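Local coordinates for protein collagen adhesin (PDB 2F68) that binds collagen as a surface adhesin of Staphylococcus aureus, probably by closing its domains round the collagen triple helix in a "collagen hug", at residues S199-N204 / S217-F222; Q194-S199 / N238-T243; I203-T208 / S250-S255; Y153-D158 / N272-W277; P227-T232 / T243-Y248. All blocks are in the same frame, centred on the assembly; numbering follows the deposited sequence.

In the fold
All five contacts lie in the collagen binding domain. Contacts 1, 2 and 4 are buried; contacts 3 and 5 are partly buried and run out to exposed ends. Strand 194-207 serves three of them. In contact 3 it pairs within its own sheet, in contact 1 it receives helix 218-225, and in contact 2 it meets strand 239-244 of the other sheet. Contact 5 pairs that strand with its hairpin partner. Contacts 3 and 5 rest on backbone bonds, contact 1 on apolar packing. Contacts 2 and 4 join the sheets with buried polar side chains. Phe222 of contact 1 packs on Phe254 of contact 3 and Ile231 of contact 5.

Contact 1: residues S199-N204 / S217-F222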
# COMPACT_ATOMS: atom_id res chain seq x y z
N SER A 199 -9.54 16.69 3.12
CA SER A 199 -9.35 17.19 1.76
C SER A 199 -9.22 16.07 0.71
O SER A 199 -9.39 16.32 -0.48
CB SER A 199 -8.12 18.11 1.70
OG SER A 199 -6.95 17.42 2.10
N THR A 200 -8.92 14.86 1.18
CA THR A 200 -8.73 13.71 0.29
C THR A 200 -9.95 12.78 0.26
O THR A 200 -9.82 11.57 0.05
CB THR A 200 -7.47 12.90 0.68
OG1 THR A 200 -7.56 12.50 2.05
CG2 THR A 200 -6.21 13.72 0.47
N LEU A 201 -11.14 13.35 0.46
CA LEU A 201 -12.38 12.59 0.53
C LEU A 201 -12.77 12.01 -0.84
O LEU A 201 -12.43 10.87 -1.15
CB LEU A 201 -13.51 13.44 1.12
CG LEU A 201 -14.69 12.81 1.90
CD1 LEU A 201 -15.68 12.07 0.99
CD2 LEU A 201 -14.21 11.89 3.03
N ASN A 202 -13.47 12.81 -1.65
CA ASN A 202 -13.99 12.43 -2.98
C ASN A 202 -15.00 11.26 -3.03
O ASN A 202 -14.80 10.22 -2.41
CB ASN A 202 -12.88 12.29 -4.04
CG ASN A 202 -12.11 10.97 -3.95
OD1 ASN A 202 -10.94 10.95 -3.56
ND2 ASN A 202 -12.76 9.87 -4.33
N ILE A 203 -16.08 11.47 -3.78
CA ILE A 203 -17.14 10.46 -3.94
C ILE A 203 -17.37 10.17 -5.42
O ILE A 203 -17.54 11.10 -6.22
CB ILE A 203 -18.49 10.90 -3.28
CG1 ILE A 203 -18.28 11.44 -1.86
CG2 ILE A 203 -19.49 9.75 -3.26
CD1 ILE A 203 -18.19 12.95 -1.77
N ASN A 204 -17.38 8.89 -5.78
CA ASN A 204 -17.67 8.46 -7.14
C ASN A 204 -19.05 7.82 -7.25
O ASN A 204 -19.31 6.78 -6.63
CB ASN A 204 -16.59 7.51 -7.66
CG ASN A 204 -16.72 7.23 -9.16
OD1 ASN A 204 -16.99 8.13 -9.95
ND2 ASN A 204 -16.51 5.97 -9.54
N SER A 217 -14.62 21.08 -2.10
CA SER A 217 -16.07 21.24 -2.18
C SER A 217 -16.79 19.92 -2.46
O SER A 217 -17.98 19.91 -2.80
CB SER A 217 -16.43 22.28 -3.26
OG SER A 217 -15.95 21.89 -4.53
N ALA A 218 -16.08 18.80 -2.30
CA ALA A 218 -16.59 17.46 -2.60
C ALA A 218 -17.86 17.10 -1.83
O ALA A 218 -18.79 16.53 -2.40
CB ALA A 218 -15.51 16.42 -2.37
N ILE A 219 -17.90 17.44 -0.54
CA ILE A 219 -19.05 17.16 0.31
C ILE A 219 -20.20 18.13 0.02
O ILE A 219 -21.36 17.73 -0.03
CB ILE A 219 -18.68 17.21 1.82
CG1 ILE A 219 -17.47 16.30 2.10
CG2 ILE A 219 -19.87 16.81 2.69
CD1 ILE A 219 -16.74 16.62 3.40
N THR A 220 -19.85 19.40 -0.18
CA THR A 220 -20.83 20.46 -0.46
C THR A 220 -21.55 20.23 -1.80
O THR A 220 -22.76 20.42 -1.89
CB THR A 220 -20.17 21.86 -0.45
OG1 THR A 220 -19.28 21.97 0.67
CG2 THR A 220 -21.22 22.96 -0.36
N ASP A 221 -20.79 19.81 -2.81
CA ASP A 221 -21.35 19.54 -4.14
C ASP A 221 -22.20 18.27 -4.17
O ASP A 221 -23.14 18.17 -4.96
CB ASP A 221 -20.24 19.45 -5.19
CG ASP A 221 -19.53 20.77 -5.42
OD1 ASP A 221 -20.18 21.84 -5.32
OD2 ASP A 221 -18.31 20.75 -5.71
N PHE A 222 -21.87 17.31 -3.31
CA PHE A 222 -22.63 16.06 -3.19
C PHE A 222 -23.98 16.29 -2.51
O PHE A 222 -25.00 15.76 -2.96
CB PHE A 222 -21.81 15.01 -2.42
CG PHE A 222 -22.47 13.66 -2.34
CD1 PHE A 222 -22.29 12.73 -3.36
CD2 PHE A 222 -23.27 13.32 -1.26
CE1 PHE A 222 -22.89 11.47 -3.29
CE2 PHE A 222 -23.88 12.06 -1.18
CZ PHE A 222 -23.69 11.14 -2.20
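Ile203 meets helix 218-225 with two branches that part ways. Its CG2 methyl lies 3.8 Å from CE1 of Phe222, at an oblique approach to the ring. The two side chains cross at about a right angle. CD1 goes instead to the first turn of the helix, where it lies 3.7 Å from Ala218 O. These are the tight points of the contact. The fork follows from the first torsion (chi1 -47°), which sets CG2 anti to the backbone N and CG1 beside that N. Phe222 has its CG anti to the backbone N (chi1 -175°), and this carries the ring to the strand. Ile231 of strand 230-234 touches Ile203, Ile219 and Phe222, which adds to the packing.

Toward residue 199 the fit slackens. Leu201 CG and Ile219 CG1 are 4.5 Å apart. Ala218 CB stands 4.2 Å from the backbone N of Asn202, whose side chain points away from the helix. Polar groups of the helix start lie well off the strand: Ser217 OG bonds Asp221 OD2 at 2.9 Å, meeting it from above the carboxylate plane. Leu201 and Ile203 also pack on Ile256 of strand 252-262.

The two segments exchange no hydrogen bonds. Van der Waals packing, and probably the burial of apolar surface, hold the helix to strand 194-207 here, while the backbone of Ile203 and Asn204 bonds to Tyr213 and Ser255.

Contact 2: residues Q194-S199 / N238-T243; sequences QQLDLS and NTIDVT
Asn238 keeps CG beside its own backbone N (chi1 -72°), and Gln195 folds back at chi2, so that their two amides meet. The side chains run crosswise, with the amide planes 44° apart. Asn238 ND2 donates to Gln195 OE1 at 3.2 Å. The oxygen lies in the amide plane of Asn238, but the donor sits above the carbonyl plane of Gln195. Asn238 OD1 is an acceptor: it takes the backbone N-H of Leu196 at 3.1 Å. That bond is nearly straight, 169° at the hydrogen, though it too comes from above the carbonyl plane. Gln195 NE2 has its own partner in Asn235 O.

Next to these amides Leu196 CD2 packs on Ile240 CD1 at 3.8 Å. Val233, Ile190 and Tyr258 close round the leucine. Strand 194-207 and strand 239-244 belong to different sheets, so the leucine and isoleucine form part of the filling between them. Asn238 stands in a G1 beta bulge, where it and Thr239 both face Asp234. The bulge lies where the asparagine meets strand 194-207 of the facing sheet.

One buried amide thus does two jobs. It satisfies a main-chain N-H of strand 194-207, and it ties the hairpin of the other sheet to that strand, with Asn235 adding a bond to Leu196 O.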
# COMPACT_ATOMS: atom_id res chain seq x y z
N GLN A 194 -4.03 6.65 13.34
CA GLN A 194 -4.21 7.35 12.06
C GLN A 194 -5.17 8.53 12.19
O GLN A 194 -6.08 8.51 13.02
CB GLN A 194 -4.68 6.38 10.97
CG GLN A 194 -5.95 5.60 11.32
CD GLN A 194 -6.18 4.38 10.44
OE1 GLN A 194 -6.62 3.33 10.91
NE2 GLN A 194 -5.87 4.51 9.15
N GLN A 195 -4.95 9.56 11.37
CA GLN A 195 -5.79 10.75 11.36
C GLN A 195 -6.35 11.01 9.97
O GLN A 195 -5.61 11.04 8.98
CB GLN A 195 -5.02 11.97 11.88
CG GLN A 195 -5.79 13.29 11.86
CD GLN A 195 -7.05 13.27 12.71
OE1 GLN A 195 -7.05 12.77 13.84
NE2 GLN A 195 -8.14 13.81 12.17
N LEU A 196 -7.67 11.21 9.90
CA LEU A 196 -8.38 11.43 8.64
C LEU A 196 -8.02 12.77 7.99
O LEU A 196 -8.04 13.81 8.64
CB LEU A 196 -9.90 11.34 8.87
CG LEU A 196 -10.90 11.86 7.83
CD1 LEU A 196 -10.83 11.08 6.52
CD2 LEU A 196 -12.30 11.82 8.40
N ASP A 197 -7.69 12.71 6.70
CA ASP A 197 -7.48 13.90 5.90
C ASP A 197 -8.77 14.21 5.14
O ASP A 197 -9.16 13.46 4.23
CB ASP A 197 -6.31 13.70 4.93
CG ASP A 197 -5.73 15.02 4.41
OD1 ASP A 197 -6.40 16.07 4.51
OD2 ASP A 197 -4.59 15.00 3.90
N LEU A 198 -9.43 15.30 5.53
CA LEU A 198 -10.74 15.68 4.98
C LEU A 198 -10.67 16.11 3.52
O LEU A 198 -11.63 15.91 2.76
CB LEU A 198 -11.36 16.79 5.84
CG LEU A 198 -12.79 17.28 5.55
CD1 LEU A 198 -13.82 16.17 5.73
CD2 LEU A 198 -13.13 18.47 6.43
N SER A 199 -9.54 16.69 3.12
CA SER A 199 -9.35 17.19 1.76
C SER A 199 -9.22 16.07 0.71
O SER A 199 -9.39 16.32 -0.48
CB SER A 199 -8.12 18.11 1.70
OG SER A 199 -6.95 17.42 2.10
N ASN A 238 -12.65 11.14 14.38
CA ASN A 238 -12.39 10.30 13.21
C ASN A 238 -13.57 9.40 12.82
O ASN A 238 -13.42 8.19 12.65
CB ASN A 238 -11.10 9.47 13.40
CG ASN A 238 -9.84 10.32 13.31
OD1 ASN A 238 -9.61 11.01 12.32
ND2 ASN A 238 -9.02 10.25 14.36
N THR A 239 -14.74 10.02 12.68
CA THR A 239 -15.96 9.31 12.31
C THR A 239 -16.65 9.95 11.11
O THR A 239 -16.78 11.17 11.03
CB THR A 239 -16.97 9.22 13.48
OG1 THR A 239 -17.15 10.53 14.05
CG2 THR A 239 -16.47 8.27 14.56
N ILE A 240 -17.10 9.10 10.17
CA ILE A 240 -17.82 9.56 8.99
C ILE A 240 -19.21 8.91 8.94
O ILE A 240 -19.33 7.69 8.85
CB ILE A 240 -17.04 9.25 7.68
CG1 ILE A 240 -15.65 9.89 7.71
CG2 ILE A 240 -17.83 9.74 6.45
CD1 ILE A 240 -14.65 9.29 6.73
N ASP A 241 -20.24 9.74 9.02
CA ASP A 241 -21.62 9.27 8.96
C ASP A 241 -22.28 9.65 7.64
O ASP A 241 -22.44 10.84 7.33
CB ASP A 241 -22.43 9.82 10.14
CG ASP A 241 -21.94 9.30 11.49
OD1 ASP A 241 -21.65 8.09 11.60
OD2 ASP A 241 -21.85 10.11 12.43
N VAL A 242 -22.64 8.64 6.86
CA VAL A 242 -23.22 8.84 5.53
C VAL A 242 -24.70 8.47 5.51
O VAL A 242 -25.08 7.37 5.90
CB VAL A 242 -22.46 8.03 4.44
CG1 VAL A 242 -22.94 8.40 3.04
CG2 VAL A 242 -20.95 8.24 4.55
N THR A 243 -25.53 9.42 5.07
CA THR A 243 -26.96 9.20 4.92
C THR A 243 -27.37 9.49 3.47
O THR A 243 -27.14 10.59 2.97
CB THR A 243 -27.78 10.07 5.89
OG1 THR A 243 -27.27 9.94 7.22
CG2 THR A 243 -29.26 9.68 5.87

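Contact 3: residues I203-T208 / S250-S255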
# COMPACT_ATOMS: atom_id res chain seq x y z
N ILE A 203 -16.08 11.47 -3.78
CA ILE A 203 -17.14 10.46 -3.94
C ILE A 203 -17.37 10.17 -5.42
O ILE A 203 -17.54 11.10 -6.22
CB ILE A 203 -18.49 10.90 -3.28
CG1 ILE A 203 -18.28 11.44 -1.86
CG2 ILE A 203 -19.49 9.75 -3.26
CD1 ILE A 203 -18.19 12.95 -1.77
N ASN A 204 -17.38 8.89 -5.78
CA ASN A 204 -17.67 8.46 -7.14
C ASN A 204 -19.05 7.82 -7.25
O ASN A 204 -19.31 6.78 -6.63
CB ASN A 204 -16.59 7.51 -7.66
CG ASN A 204 -16.72 7.23 -9.16
OD1 ASN A 204 -16.99 8.13 -9.95
ND2 ASN A 204 -16.51 5.97 -9.54
N VAL A 205 -19.93 8.44 -8.03
CA VAL A 205 -21.28 7.94 -8.24
C VAL A 205 -21.45 7.44 -9.67
O VAL A 205 -21.11 8.14 -10.63
CB VAL A 205 -22.36 9.01 -7.92
CG1 VAL A 205 -23.75 8.38 -7.86
CG2 VAL A 205 -22.06 9.72 -6.60
N THR A 206 -21.95 6.21 -9.81
CA THR A 206 -22.20 5.60 -11.12
C THR A 206 -23.62 5.05 -11.21
O THR A 206 -24.12 4.44 -10.26
CB THR A 206 -21.19 4.47 -11.44
OG1 THR A 206 -21.10 3.57 -10.33
CG2 THR A 206 -19.81 5.04 -11.74
N GLY A 207 -24.26 5.28 -12.36
CA GLY A 207 -25.63 4.82 -12.59
C GLY A 207 -26.47 5.86 -13.30
O GLY A 207 -26.09 6.35 -14.37
N THR A 208 -27.62 6.19 -12.71
CA THR A 208 -28.53 7.19 -13.26
C THR A 208 -27.99 8.61 -13.01
O THR A 208 -28.11 9.48 -13.88
CB THR A 208 -29.95 7.06 -12.67
OG1 THR A 208 -30.32 5.67 -12.62
CG2 THR A 208 -30.97 7.82 -13.51
N SER A 250 -31.28 4.42 -4.90
CA SER A 250 -31.70 3.44 -5.90
C SER A 250 -31.06 3.71 -7.26
O SER A 250 -30.86 4.87 -7.64
CB SER A 250 -33.22 3.44 -6.03
OG SER A 250 -33.85 3.06 -4.81
N TYR A 251 -30.73 2.63 -7.97
CA TYR A 251 -30.15 2.67 -9.32
C TYR A 251 -28.79 3.40 -9.40
O TYR A 251 -28.38 3.83 -10.48
CB TYR A 251 -31.13 3.26 -10.34
CG TYR A 251 -32.56 2.77 -10.20
CD1 TYR A 251 -32.93 1.49 -10.60
CD2 TYR A 251 -33.56 3.61 -9.70
CE1 TYR A 251 -34.24 1.04 -10.47
CE2 TYR A 251 -34.87 3.18 -9.57
CZ TYR A 251 -35.21 1.89 -9.96
OH TYR A 251 -36.51 1.45 -9.84
N ASN A 252 -28.11 3.52 -8.26
CA ASN A 252 -26.83 4.22 -8.19
C ASN A 252 -25.82 3.54 -7.26
O ASN A 252 -26.19 3.00 -6.22
CB ASN A 252 -27.03 5.67 -7.74
CG ASN A 252 -27.72 6.52 -8.80
OD1 ASN A 252 -27.19 6.73 -9.89
ND2 ASN A 252 -28.90 7.02 -8.47
N SER A 253 -24.55 3.58 -7.66
CA SER A 253 -23.46 3.05 -6.85
C SER A 253 -22.63 4.19 -6.26
O SER A 253 -22.24 5.11 -6.98
CB SER A 253 -22.57 2.13 -7.69
OG SER A 253 -21.56 1.52 -6.89
N PHE A 254 -22.38 4.12 -4.96
CA PHE A 254 -21.64 5.16 -4.25
C PHE A 254 -20.31 4.65 -3.71
O PHE A 254 -20.27 3.81 -2.82
CB PHE A 254 -22.49 5.74 -3.11
CG PHE A 254 -23.76 6.40 -3.57
CD1 PHE A 254 -24.95 5.68 -3.64
CD2 PHE A 254 -23.78 7.75 -3.93
CE1 PHE A 254 -26.13 6.29 -4.06
CE2 PHE A 254 -24.96 8.37 -4.35
CZ PHE A 254 -26.14 7.63 -4.42
N SER A 255 -19.22 5.17 -4.27
CA SER A 255 -17.87 4.82 -3.83
C SER A 255 -17.22 6.00 -3.11
O SER A 255 -16.87 7.00 -3.73
CB SER A 255 -17.01 4.36 -5.01
OG SER A 255 -15.74 3.92 -4.58
O HOH W 1 -19.61 3.96 -7.49
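Val205 and Phe254 lie side by side and point the same way. Both valine methyls touch one flank of the ring: CG1 is 3.7 Å from CE2, and CG2 is 3.7 Å from CD2. CG1 approaches the ring obliquely. Phe254 CG sits beside its backbone N (chi1 -62°), and this swings the ring alongside the valine. Phe222 of helix 218-225 packs on the same pair.

Thr206 and Ser253 turn to the other face, together with Asn204 and Ser255. Thr206 OG1 lies between the backbone N and the carbonyl carbon and comes within 3.3 Å of Ser253 CB. The two hydroxyls do not bond directly; a water bonds to both, and it also donates to Asn204 O at 3.0 Å. Ser255 OG finds its partner in Asn172 OD1, on the next strand.

The frame is an antiparallel pair within the five-stranded sheet of the domain. Strand 194-207 runs beside strand 252-262. Asn204 and Ser255 form one hydrogen-bonded pair, with Asn204 N to Ser255 O at 2.8 Å. Thr206 and Ser253 form the next, with Ser253 N to Thr206 O also 2.8 Å.

Strand 203-207 ends at Gly207, which still pairs with Asn252. Its backbone angles (phi 138°) call for glycine, and Gly207 CA lies 3.6 Å from Tyr251 O. The side chains of Thr208 and Tyr251 lie side by side. Thr208 N makes weak bonds to Tyr251 O and to Asn252 OD1. That amide oxygen also accepts His209 N, while Asn252 ND2 bonds Tyr248 O.

Contact 4: residues Y153-D158 / N272-W277; sequences YYKTGD and NNSQAW
Ser274 OG is gripped by two groups. Tyr153 OH donates to it at 3.0 Å, and OG itself bonds Phe291 O of strand 289-296. The serine oxygen lies at the edge of the tyrosine ring, near the ring plane. Further back along the ring, CD2 of Tyr153 packs on Ala276 CB at 3.7 Å. Phe291 meets Tyr153 edge to face, so the ring is bounded on several sides. Its CG is anti to the backbone N (chi1 171°), which sends the ring across to strand 269-278.

Strand 154-156 and strand 269-278 lie in two different sheets. Their segments run antiparallel with axes 8.6 Å apart, too far for backbone pairing, so side chains bridge the gap. These are the facing layers of a beta sandwich. The side chains that these two segments contribute are largely polar, with apolar neighbours such as Ile186 and Leu171.

Lys155 lies next to the tyrosine. Its chain leaves extended, then bends at chi3 and chi4 (65° and 52°), which curls the ammonium group over Asn272. CD passes 3.4 Å from Ser274 OG. NZ donates to the backbone O of Asn272 at 2.8 Å, from well above the carbonyl plane. A weak bond of 3.3 Å joins NZ to OD1 of the same residue. The lysine chain runs across the asparagine side chain, not along it. Asn272 OD1 has a stronger partner in Tyr258 OH, and its ND2 bonds Asp188 OD1. The Lys155 side chain also touches Asp188, and this nearby acidic residue may offset the lysine charge.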
# COMPACT_ATOMS: atom_id res chain seq x y z
N TYR A 153 -22.99 -3.69 0.14
CA TYR A 153 -22.00 -2.82 0.75
C TYR A 153 -20.85 -3.61 1.37
O TYR A 153 -21.07 -4.53 2.15
CB TYR A 153 -22.65 -1.90 1.80
CG TYR A 153 -21.67 -1.11 2.64
CD1 TYR A 153 -20.98 -0.02 2.10
CD2 TYR A 153 -21.43 -1.45 3.97
CE1 TYR A 153 -20.07 0.70 2.87
CE2 TYR A 153 -20.53 -0.73 4.75
CZ TYR A 153 -19.85 0.35 4.19
OH TYR A 153 -18.96 1.06 4.95
N TYR A 154 -19.63 -3.22 1.00
CA TYR A 154 -18.42 -3.75 1.62
C TYR A 154 -17.36 -2.66 1.72
O TYR A 154 -17.36 -1.71 0.93
CB TYR A 154 -17.88 -4.97 0.84
CG TYR A 154 -17.18 -4.64 -0.46
CD1 TYR A 154 -17.91 -4.47 -1.64
CD2 TYR A 154 -15.79 -4.51 -0.52
CE1 TYR A 154 -17.27 -4.17 -2.84
CE2 TYR A 154 -15.15 -4.21 -1.72
CZ TYR A 154 -15.89 -4.04 -2.87
OH TYR A 154 -15.26 -3.75 -4.06
N LYS A 155 -16.46 -2.79 2.69
CA LYS A 155 -15.42 -1.80 2.93
C LYS A 155 -14.03 -2.41 2.78
O LYS A 155 -13.75 -3.48 3.32
CB LYS A 155 -15.60 -1.17 4.31
CG LYS A 155 -14.85 0.14 4.50
CD LYS A 155 -15.14 0.77 5.86
CE LYS A 155 -14.64 -0.08 7.02
NZ LYS A 155 -13.21 -0.47 6.88
N THR A 156 -13.17 -1.71 2.04
CA THR A 156 -11.81 -2.17 1.77
C THR A 156 -10.80 -1.02 1.80
O THR A 156 -11.18 0.15 1.79
CB THR A 156 -11.72 -2.95 0.42
OG1 THR A 156 -10.39 -3.47 0.25
CG2 THR A 156 -12.07 -2.04 -0.76
N GLY A 157 -9.51 -1.36 1.83
CA GLY A 157 -8.44 -0.37 1.84
C GLY A 157 -7.07 -0.95 1.56
O GLY A 157 -6.86 -2.16 1.69
N ASP A 158 -6.14 -0.09 1.17
CA ASP A 158 -4.76 -0.50 0.87
C ASP A 158 -3.76 0.64 1.09
O ASP A 158 -4.15 1.79 1.33
CB ASP A 158 -4.65 -1.05 -0.56
CG ASP A 158 -5.03 -0.02 -1.62
OD1 ASP A 158 -4.19 0.84 -1.94
OD2 ASP A 158 -6.17 -0.10 -2.14
N ASN A 272 -10.29 0.07 10.26
CA ASN A 272 -11.43 0.94 10.03
C ASN A 272 -12.73 0.14 10.16
O ASN A 272 -12.86 -0.94 9.59
CB ASN A 272 -11.33 1.60 8.65
CG ASN A 272 -12.43 2.62 8.39
OD1 ASN A 272 -12.88 2.78 7.26
ND2 ASN A 272 -12.85 3.33 9.43
N ASN A 273 -13.67 0.67 10.94
CA ASN A 273 -14.92 -0.02 11.23
C ASN A 273 -16.14 0.75 10.70
O ASN A 273 -16.15 1.98 10.71
CB ASN A 273 -15.07 -0.27 12.73
CG ASN A 273 -13.96 -1.14 13.30
OD1 ASN A 273 -13.44 -2.03 12.62
ND2 ASN A 273 -13.60 -0.90 14.55
N SER A 274 -17.15 0.01 10.25
CA SER A 274 -18.38 0.61 9.73
C SER A 274 -19.61 -0.27 9.94
O SER A 274 -19.53 -1.50 9.87
CB SER A 274 -18.22 0.96 8.25
OG SER A 274 -18.02 -0.20 7.46
N GLN A 275 -20.75 0.38 10.18
CA GLN A 275 -22.04 -0.30 10.33
C GLN A 275 -23.01 0.19 9.26
O GLN A 275 -23.01 1.37 8.92
CB GLN A 275 -22.62 -0.07 11.73
CG GLN A 275 -21.79 -0.62 12.88
CD GLN A 275 -20.68 0.32 13.33
OE1 GLN A 275 -20.88 1.53 13.46
NE2 GLN A 275 -19.50 -0.24 13.56
N ALA A 276 -23.83 -0.72 8.74
CA ALA A 276 -24.71 -0.41 7.61
C ALA A 276 -26.19 -0.66 7.89
O ALA A 276 -26.56 -1.69 8.46
CB ALA A 276 -24.26 -1.17 6.37
N TRP A 277 -27.02 0.29 7.47
CA TRP A 277 -28.48 0.16 7.54
C TRP A 277 -29.09 0.31 6.15
O TRP A 277 -29.14 1.42 5.60
CB TRP A 277 -29.07 1.21 8.49
CG TRP A 277 -28.86 0.93 9.94
CD1 TRP A 277 -29.72 0.29 10.79
CD2 TRP A 277 -27.72 1.29 10.73
NE1 TRP A 277 -29.18 0.22 12.05
CE2 TRP A 277 -27.95 0.83 12.04
CE3 TRP A 277 -26.51 1.95 10.45
CZ2 TRP A 277 -27.03 1.01 13.08
CZ3 TRP A 277 -25.60 2.13 11.48
CH2 TRP A 277 -25.86 1.66 12.78

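Contact 5: residues P227-T232 / T243-Y248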
# COMPACT_ATOMS: atom_id res chain seq x y z
N PRO A 227 -30.22 16.28 -2.56
CA PRO A 227 -30.88 16.85 -1.38
C PRO A 227 -31.37 15.77 -0.42
O PRO A 227 -32.00 14.79 -0.84
CB PRO A 227 -32.07 17.63 -1.97
CG PRO A 227 -32.32 17.00 -3.29
CD PRO A 227 -30.98 16.55 -3.80
N GLY A 228 -31.07 15.94 0.87
CA GLY A 228 -31.38 14.94 1.88
C GLY A 228 -30.15 14.17 2.32
O GLY A 228 -30.11 13.63 3.43
N SER A 229 -29.15 14.10 1.44
CA SER A 229 -27.88 13.44 1.74
C SER A 229 -27.04 14.25 2.72
O SER A 229 -27.07 15.48 2.70
CB SER A 229 -27.08 13.19 0.45
OG SER A 229 -27.74 12.28 -0.40
N LYS A 230 -26.31 13.54 3.57
CA LYS A 230 -25.45 14.18 4.57
C LYS A 230 -24.24 13.31 4.91
O LYS A 230 -24.38 12.22 5.46
CB LYS A 230 -26.25 14.51 5.84
CG LYS A 230 -25.51 15.36 6.87
CD LYS A 230 -25.42 16.82 6.44
CE LYS A 230 -24.64 17.64 7.46
NZ LYS A 230 -24.52 19.06 7.05
N ILE A 231 -23.06 13.81 4.56
CA ILE A 231 -21.80 13.16 4.93
C ILE A 231 -21.22 13.91 6.13
O ILE A 231 -20.40 14.83 5.98
CB ILE A 231 -20.78 13.10 3.76
CG1 ILE A 231 -21.45 12.58 2.48
CG2 ILE A 231 -19.58 12.24 4.13
CD1 ILE A 231 -20.65 12.81 1.21
N THR A 232 -21.66 13.52 7.33
CA THR A 232 -21.22 14.15 8.57
C THR A 232 -19.83 13.65 8.95
O THR A 232 -19.62 12.44 9.13
CB THR A 232 -22.21 13.88 9.73
OG1 THR A 232 -23.56 14.10 9.28
CG2 THR A 232 -21.92 14.78 10.92
N THR A 243 -25.53 9.42 5.07
CA THR A 243 -26.96 9.20 4.92
C THR A 243 -27.37 9.49 3.47
O THR A 243 -27.14 10.59 2.97
CB THR A 243 -27.78 10.07 5.89
OG1 THR A 243 -27.27 9.94 7.22
CG2 THR A 243 -29.26 9.68 5.87
N ILE A 244 -27.96 8.49 2.82
CA ILE A 244 -28.42 8.63 1.44
C ILE A 244 -29.91 8.28 1.35
O ILE A 244 -30.30 7.17 1.73
CB ILE A 244 -27.60 7.74 0.45
CG1 ILE A 244 -26.10 8.00 0.61
CG2 ILE A 244 -28.04 7.98 -0.99
CD1 ILE A 244 -25.21 6.88 0.08
N PRO A 245 -30.74 9.22 0.86
CA PRO A 245 -32.17 8.98 0.65
C PRO A 245 -32.43 7.85 -0.35
O PRO A 245 -31.59 7.60 -1.22
CB PRO A 245 -32.67 10.31 0.07
CG PRO A 245 -31.67 11.32 0.52
CD PRO A 245 -30.36 10.60 0.50
N GLN A 246 -33.58 7.19 -0.22
CA GLN A 246 -33.91 6.03 -1.04
C GLN A 246 -34.16 6.37 -2.52
O GLN A 246 -34.02 5.50 -3.38
CB GLN A 246 -35.10 5.26 -0.45
CG GLN A 246 -36.44 5.98 -0.49
CD GLN A 246 -37.58 5.12 0.01
OE1 GLN A 246 -38.35 4.56 -0.78
NE2 GLN A 246 -37.70 4.99 1.33
N GLY A 247 -34.52 7.62 -2.78
CA GLY A 247 -34.76 8.09 -4.15
C GLY A 247 -33.49 8.23 -4.96
O GLY A 247 -33.50 8.00 -6.17
N TYR A 248 -32.40 8.59 -4.29
CA TYR A 248 -31.10 8.75 -4.94
C TYR A 248 -30.20 7.53 -4.72
O TYR A 248 -29.27 7.29 -5.49
CB TYR A 248 -30.40 10.02 -4.45
CG TYR A 248 -31.16 11.29 -4.77
CD1 TYR A 248 -31.20 11.79 -6.07
CD2 TYR A 248 -31.83 12.00 -3.77
CE1 TYR A 248 -31.90 12.96 -6.37
CE2 TYR A 248 -32.53 13.17 -4.06
CZ TYR A 248 -32.56 13.64 -5.36
OH TYR A 248 -33.24 14.80 -5.65
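Tyr248 reaches across to Pro227, and the two side chains meet almost perpendicular. CB sets the course: CG stands anti to the carbonyl carbon (chi1 -62°), and the ring is sent toward the proline. CD2 comes within 4.0 Å of Pro227 O. CE2 is closer to that oxygen, at 3.6 Å, and the carbonyl meets the ring obliquely. CZ rests 3.7 Å from Pro227 CD. At the tip, OH touches CG and CD of the proline, each at 3.4 Å. Phe226 and His209 bring further rings to Tyr248, the histidine edge to face.

The segments form the open end of a beta hairpin, strand 230-234 with strand 239-244. Lys230 and Thr243 are an antiparallel hydrogen-bonded pair. Lys230 N bonds Thr243 O at 3.1 Å, in the carbonyl plane and on a lone pair. Thr243 N returns the bond to Lys230 O. Past this pair the strands separate, and Pro245 takes the N-cap position of helix 246-249.

Pro245 packs its ring against the other chain where the two diverge. Its CD lies 3.2 Å from Ser229 OG. Pro245 CG lies 3.7 Å from Gly228 C. Gly228 has a positive phi of 104°, and the proline ring packs closely on it. Ser229 and Ile231 also lie against Phe222 of helix 218-225, and Ile231 N bonds Glu223 OE2.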